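Local atomic coordinates of diol-dehydratase (Roseburia inulinivorans, PDB entry 5I2A), a protein that dehydrates 1,2-propanediol as a B12-independent diol dehydratase of the glycyl radical enzyme family. Residues Y411-A425 with A430-V443. Residues are numbered along the deposited sequence; the frame is centred on the assembly and turned at random.
Sequences YNDEVIIPALVHRGA and ARNYNIIGCVEPQV. With EDO (1,2-ethanediol), chain C.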
loop_
_atom_site.group_PDB
_atom_site.type_symbol
_atom_site.label_atom_id
_atom_site.label_comp_id
_atom_site.label_asym_id
_atom_site.label_seq_id
_atom_site.Cartn_x
_atom_site.Cartn_y
_atom_site.Cartn_z
ATOM N N TYR A 411 17.147 34.319 -12.398
ATOM C CA TYR A 411 16.092 33.532 -13.048
ATOM C C TYR A 411 15.137 34.421 -13.847
ATOM O O TYR A 411 14.766 35.504 -13.415
ATOM C CB TYR A 411 15.316 32.708 -12.010
ATOM C CG TYR A 411 16.230 31.745 -11.263
ATOM C CD1 TYR A 411 16.461 30.452 -11.740
ATOM C CD2 TYR A 411 16.902 32.153 -10.119
ATOM C CE1 TYR A 411 17.318 29.585 -11.079
ATOM C CE2 TYR A 411 17.764 31.291 -9.443
ATOM C CZ TYR A 411 17.970 30.014 -9.926
ATOM O OH TYR A 411 18.835 29.191 -9.261
ATOM N N ASN A 412 14.740 33.933 -15.014
ATOM C CA ASN A 412 13.943 34.714 -15.948
ATOM C C ASN A 412 12.431 34.439 -15.846
ATOM O O ASN A 412 11.919 33.485 -16.438
ATOM C CB ASN A 412 14.458 34.445 -17.367
ATOM C CG ASN A 412 13.766 35.295 -18.424
ATOM O OD1 ASN A 412 13.021 36.211 -18.107
ATOM N ND2 ASN A 412 14.025 34.987 -19.689
ATOM N N ASP A 413 11.732 35.284 -15.098
ATOM C CA ASP A 413 10.259 35.268 -15.036
ATOM C C ASP A 413 9.585 35.043 -16.383
ATOM O O ASP A 413 8.639 34.257 -16.492
ATOM C CB ASP A 413 9.721 36.589 -14.473
ATOM C CG ASP A 413 9.695 36.625 -12.959
ATOM O OD1 ASP A 413 10.457 35.875 -12.328
ATOM O OD2 ASP A 413 8.908 37.415 -12.394
ATOM N N GLU A 414 10.069 35.739 -17.408
ATOM C CA GLU A 414 9.362 35.778 -18.685
ATOM C C GLU A 414 9.364 34.440 -19.413
ATOM O O GLU A 414 8.523 34.193 -20.271
ATOM C CB GLU A 414 9.948 36.861 -19.589
ATOM C CG GLU A 414 9.129 38.147 -19.560
ATOM C CD GLU A 414 9.641 39.123 -18.527
ATOM O OE1 GLU A 414 10.857 39.102 -18.272
ATOM O OE2 GLU A 414 8.848 39.904 -17.966
ATOM N N VAL A 415 10.308 33.578 -19.062
ATOM C CA VAL A 415 10.350 32.219 -19.591
ATOM C C VAL A 415 9.746 31.222 -18.607
ATOM O O VAL A 415 9.046 30.300 -18.999
ATOM C CB VAL A 415 11.809 31.796 -19.923
ATOM C CG1 VAL A 415 11.911 30.300 -20.160
ATOM C CG2 VAL A 415 12.295 32.566 -21.129
ATOM N N ILE A 416 10.029 31.405 -17.322
ATOM C CA ILE A 416 9.620 30.430 -16.320
ATOM C C ILE A 416 8.105 30.426 -16.116
ATOM O O ILE A 416 7.498 29.375 -16.052
ATOM C CB ILE A 416 10.342 30.683 -14.991
ATOM C CG1 ILE A 416 11.831 30.314 -15.141
ATOM C CG2 ILE A 416 9.675 29.922 -13.841
ATOM C CD1 ILE A 416 12.688 30.691 -13.951
ATOM N N ILE A 417 7.500 31.607 -16.066
ATOM C CA ILE A 417 6.067 31.715 -15.830
ATOM C C ILE A 417 5.247 31.026 -16.937
ATOM O O ILE A 417 4.392 30.207 -16.630
ATOM C CB ILE A 417 5.661 33.215 -15.636
ATOM C CG1 ILE A 417 6.129 33.673 -14.248
ATOM C CG2 ILE A 417 4.161 33.417 -15.814
ATOM C CD1 ILE A 417 6.080 35.145 -14.033
ATOM N N PRO A 418 5.528 31.314 -18.222
ATOM C CA PRO A 418 4.802 30.534 -19.230
ATOM C C PRO A 418 5.112 29.026 -19.195
ATOM O O PRO A 418 4.218 28.225 -19.486
ATOM C CB PRO A 418 5.271 31.143 -20.549
ATOM C CG PRO A 418 5.636 32.538 -20.203
ATOM C CD PRO A 418 6.262 32.434 -18.832
ATOM N N ALA A 419 6.342 28.642 -18.854
ATOM C CA ALA A 419 6.659 27.212 -18.809
ATOM C C ALA A 419 5.811 26.510 -17.741
ATOM O O ALA A 419 5.295 25.418 -17.971
ATOM C CB ALA A 419 8.146 26.978 -18.557
ATOM N N LEU A 420 5.655 27.145 -16.587
ATOM C CA LEU A 420 4.832 26.578 -15.524
ATOM C C LEU A 420 3.370 26.463 -15.949
ATOM O O LEU A 420 2.713 25.462 -15.672
ATOM C CB LEU A 420 4.937 27.414 -14.252
ATOM C CG LEU A 420 6.298 27.315 -13.562
ATOM C CD1 LEU A 420 6.387 28.371 -12.490
ATOM C CD2 LEU A 420 6.525 25.923 -12.976
ATOM N N VAL A 421 2.871 27.493 -16.622
ATOM C CA VAL A 421 1.501 27.484 -17.100
ATOM C C VAL A 421 1.321 26.362 -18.107
ATOM O O VAL A 421 0.346 25.627 -18.053
ATOM C CB VAL A 421 1.115 28.844 -17.722
ATOM C CG1 VAL A 421 -0.173 28.715 -18.539
ATOM C CG2 VAL A 421 0.974 29.907 -16.615
ATOM N N HIS A 422 2.298 26.192 -18.987
ATOM C CA HIS A 422 2.229 25.132 -19.983
ATOM C C HIS A 422 2.156 23.740 -19.340
ATOM O O HIS A 422 1.501 22.849 -19.873
ATOM C CB HIS A 422 3.426 25.216 -20.936
ATOM C CG HIS A 422 3.439 24.154 -21.996
ATOM N ND1 HIS A 422 2.411 23.985 -22.900
ATOM C CD2 HIS A 422 4.366 23.215 -22.307
ATOM C CE1 HIS A 422 2.702 22.988 -23.717
ATOM N NE2 HIS A 422 3.886 22.504 -23.378
ATOM N N ARG A 423 2.827 23.556 -18.204
ATOM C CA ARG A 423 2.798 22.277 -17.494
ATOM C C ARG A 423 1.602 22.175 -16.554
ATOM O O ARG A 423 1.461 21.185 -15.856
ATOM C CB ARG A 423 4.094 22.046 -16.688
ATOM C CG ARG A 423 5.383 22.036 -17.528
ATOM C CD ARG A 423 5.227 21.231 -18.814
ATOM N NE ARG A 423 6.500 20.940 -19.484
ATOM C CZ ARG A 423 6.586 20.292 -20.645
ATOM N NH1 ARG A 423 5.480 19.900 -21.271
ATOM N NH2 ARG A 423 7.772 20.028 -21.180
ATOM N N GLY A 424 0.761 23.207 -16.513
ATOM C CA GLY A 424 -0.535 23.081 -15.873
ATOM C C GLY A 424 -0.897 24.062 -14.777
ATOM O O GLY A 424 -2.017 24.030 -14.275
ATOM N N ALA A 425 0.038 24.920 -14.381
ATOM C CA ALA A 425 -0.263 25.937 -13.368
ATOM C C ALA A 425 -1.209 27.008 -13.917
ATOM O O ALA A 425 -1.210 27.259 -15.114
ATOM C CB ALA A 425 1.013 26.594 -12.874
ATOM N N ALA A 430 1.660 30.595 -11.207
ATOM C CA ALA A 430 2.952 30.648 -11.861
ATOM C C ALA A 430 3.669 31.938 -11.495
ATOM O O ALA A 430 4.881 31.943 -11.291
ATOM C CB ALA A 430 2.788 30.529 -13.384
ATOM N N ARG A 431 2.906 33.024 -11.386
ATOM C CA ARG A 431 3.469 34.317 -11.019
ATOM C C ARG A 431 4.068 34.316 -9.632
ATOM O O ARG A 431 4.915 35.149 -9.318
ATOM C CB ARG A 431 2.407 35.418 -11.100
ATOM C CG ARG A 431 2.444 36.156 -12.410
ATOM C CD ARG A 431 1.418 37.277 -12.469
ATOM N NE ARG A 431 1.254 37.755 -13.835
ATOM C CZ ARG A 431 0.259 38.538 -14.231
ATOM N NH1 ARG A 431 -0.662 38.935 -13.359
ATOM N NH2 ARG A 431 0.192 38.941 -15.493
ATOM N N ASN A 432 3.617 33.388 -8.802
ATOM C CA ASN A 432 4.121 33.292 -7.452
ATOM C C ASN A 432 5.212 32.231 -7.323
ATOM O O ASN A 432 5.471 31.737 -6.234
ATOM C CB ASN A 432 2.983 32.988 -6.482
ATOM C CG ASN A 432 3.386 33.213 -5.047
ATOM O OD1 ASN A 432 3.995 34.224 -4.737
ATOM N ND2 ASN A 432 3.101 32.244 -4.174
ATOM N N TYR A 433 5.856 31.874 -8.424
ATOM C CA TYR A 433 6.826 30.777 -8.352
ATOM C C TYR A 433 8.064 31.123 -7.524
ATOM O O TYR A 433 8.440 32.296 -7.369
ATOM C CB TYR A 433 7.255 30.333 -9.758
ATOM C CG TYR A 433 8.364 31.158 -10.389
ATOM C CD1 TYR A 433 9.704 30.825 -10.193
ATOM C CD2 TYR A 433 8.077 32.248 -11.201
ATOM C CE1 TYR A 433 10.722 31.562 -10.773
ATOM C CE2 TYR A 433 9.097 33.003 -11.783
ATOM C CZ TYR A 433 10.423 32.648 -11.560
ATOM O OH TYR A 433 11.446 33.376 -12.127
ATOM N N ASN A 434 8.712 30.097 -6.993
ATOM C CA ASN A 434 10.091 30.283 -6.570
ATOM C C ASN A 434 10.935 29.131 -7.098
ATOM O O ASN A 434 10.443 28.288 -7.855
ATOM C CB ASN A 434 10.204 30.430 -5.049
ATOM C CG ASN A 434 9.679 29.231 -4.288
ATOM O OD1 ASN A 434 8.600 29.279 -3.710
ATOM N ND2 ASN A 434 10.466 28.163 -4.244
ATOM N N ILE A 435 12.204 29.118 -6.731
ATOM C CA ILE A 435 13.121 28.099 -7.212
ATOM C C ILE A 435 13.351 27.046 -6.117
ATOM O O ILE A 435 13.399 27.360 -4.936
ATOM C CB ILE A 435 14.461 28.719 -7.671
ATOM C CG1 ILE A 435 14.249 29.625 -8.894
ATOM C CG2 ILE A 435 15.505 27.641 -7.997
ATOM C CD1 ILE A 435 13.646 28.917 -10.133
ATOM N N ILE A 436 13.437 25.792 -6.533
ATOM C CA ILE A 436 13.760 24.683 -5.659
ATOM C C ILE A 436 15.203 24.291 -5.891
ATOM O O ILE A 436 15.611 24.133 -7.040
ATOM C CB ILE A 436 12.865 23.450 -5.948
ATOM C CG1 ILE A 436 11.373 23.788 -5.754
ATOM C CG2 ILE A 436 13.329 22.233 -5.128
ATOM C CD1 ILE A 436 10.975 24.152 -4.331
ATOM N N GLY A 437 15.964 24.100 -4.812
ATOM C CA GLY A 437 17.298 23.539 -4.921
ATOM C C GLY A 437 18.263 24.366 -5.766
ATOM O O GLY A 437 18.694 25.437 -5.349
ATOM N N CYS A 438 18.598 23.861 -6.949
ATOM C CA CYS A 438 19.532 24.536 -7.848
ATOM C C CYS A 438 18.828 25.511 -8.808
ATOM O O CYS A 438 19.062 26.711 -8.741
ATOM C CB CYS A 438 20.334 23.510 -8.652
ATOM S SG CYS A 438 21.551 22.570 -7.661
ATOM N N VAL A 439 17.978 24.998 -9.699
ATOM C CA VAL A 439 17.362 25.832 -10.733
ATOM C C VAL A 439 15.918 25.424 -11.069
ATOM O O VAL A 439 15.385 25.813 -12.110
ATOM C CB VAL A 439 18.171 25.797 -12.041
ATOM C CG1 VAL A 439 19.574 26.376 -11.860
ATOM C CG2 VAL A 439 18.229 24.394 -12.592
ATOM N N GLU A 440 15.282 24.665 -10.182
ATOM C CA GLU A 440 14.012 24.023 -10.515
ATOM C C GLU A 440 12.797 24.841 -10.055
ATOM O O GLU A 440 12.559 24.992 -8.873
ATOM C CB GLU A 440 13.966 22.607 -9.911
ATOM C CG GLU A 440 15.217 21.771 -10.195
ATOM C CD GLU A 440 16.166 21.703 -9.004
ATOM O OE1 GLU A 440 17.233 22.349 -9.038
ATOM O OE2 GLU A 440 15.855 20.977 -8.050
ATOM N N PRO A 441 12.024 25.377 -11.001
ATOM C CA PRO A 441 10.911 26.249 -10.601
ATOM C C PRO A 441 9.670 25.483 -10.148
ATOM O O PRO A 441 9.410 24.378 -10.620
ATOM C CB PRO A 441 10.627 27.052 -11.877
ATOM C CG PRO A 441 11.089 26.197 -12.982
ATOM C CD PRO A 441 12.209 25.329 -12.458
ATOM N N GLN A 442 8.902 26.061 -9.239
ATOM C CA GLN A 442 7.735 25.363 -8.745
ATOM C C GLN A 442 6.714 26.376 -8.227
ATOM O O GLN A 442 7.076 27.477 -7.792
ATOM C CB GLN A 442 8.145 24.414 -7.632
ATOM C CG GLN A 442 7.113 24.072 -6.661
ATOM C CD GLN A 442 7.615 23.333 -5.443
ATOM O OE1 GLN A 442 7.656 23.862 -4.328
ATOM N NE2 GLN A 442 8.096 22.128 -5.682
ATOM N N VAL A 443 5.439 26.017 -8.292
ATOM C CA VAL A 443 4.383 26.725 -7.562
ATOM C C VAL A 443 4.459 26.287 -6.110
ATOM O O VAL A 443 4.243 25.123 -5.806
ATOM C CB VAL A 443 2.986 26.419 -8.144
ATOM C CG1 VAL A 443 1.885 27.047 -7.278
ATOM C CG2 VAL A 443 2.907 26.898 -9.597
HETATM C C1 EDO C . 19.006 20.212 -6.762
HETATM O O1 EDO C . 17.706 20.481 -6.242
HETATM C C2 EDO C . 19.765 19.401 -5.707
HETATM O O2 EDO C . 19.221 18.075 -5.551
#
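The hydroxyl of Tyr-411 donates to the carbonyl of Cys-438, with OH and O only 2.5 Å apart and the donor lying in the carbonyl plane. Ile-435 CG1 stands 3.5 Å above the centre of the Tyr-411 ring, a CH-pi contact. Glu-440, at the start of strand 440-442, reaches back: its OE1 accepts from Cys-438 N (2.9 Å) and Val-439 N, both on the same face of the carboxylate, and its OE2 takes a hydrogen bond from 1,2-ethanediol O1. This Gly-Cys-Val-Glu-Pro sequence is the cysteine loop of glycyl radical enzymes, whose Cys and Glu probably serve catalysis, as in related diol dehydratases.

A second tyrosine leads into strand 434-436: Tyr-433 OH donates a hydrogen bond to Asp-413 OD1 (2.7 Å), on the anti side and 24° out of the carboxylate plane, while OD2 forms a salt bridge with Arg-384 and a hydrogen bond with Gln-352. Tyr-433 CG sits between its backbone N and carbonyl carbon (chi1 83°), which turns the ring over Ile-416 CG2; Leu-420 CD1 lies 3.5 Å from Tyr-433 CB. The buried phenols thus tie different parts: Tyr-411 the cysteine turn to strand 409-412, Tyr-433 the start of the hairpin to the first turn of helix 413-422.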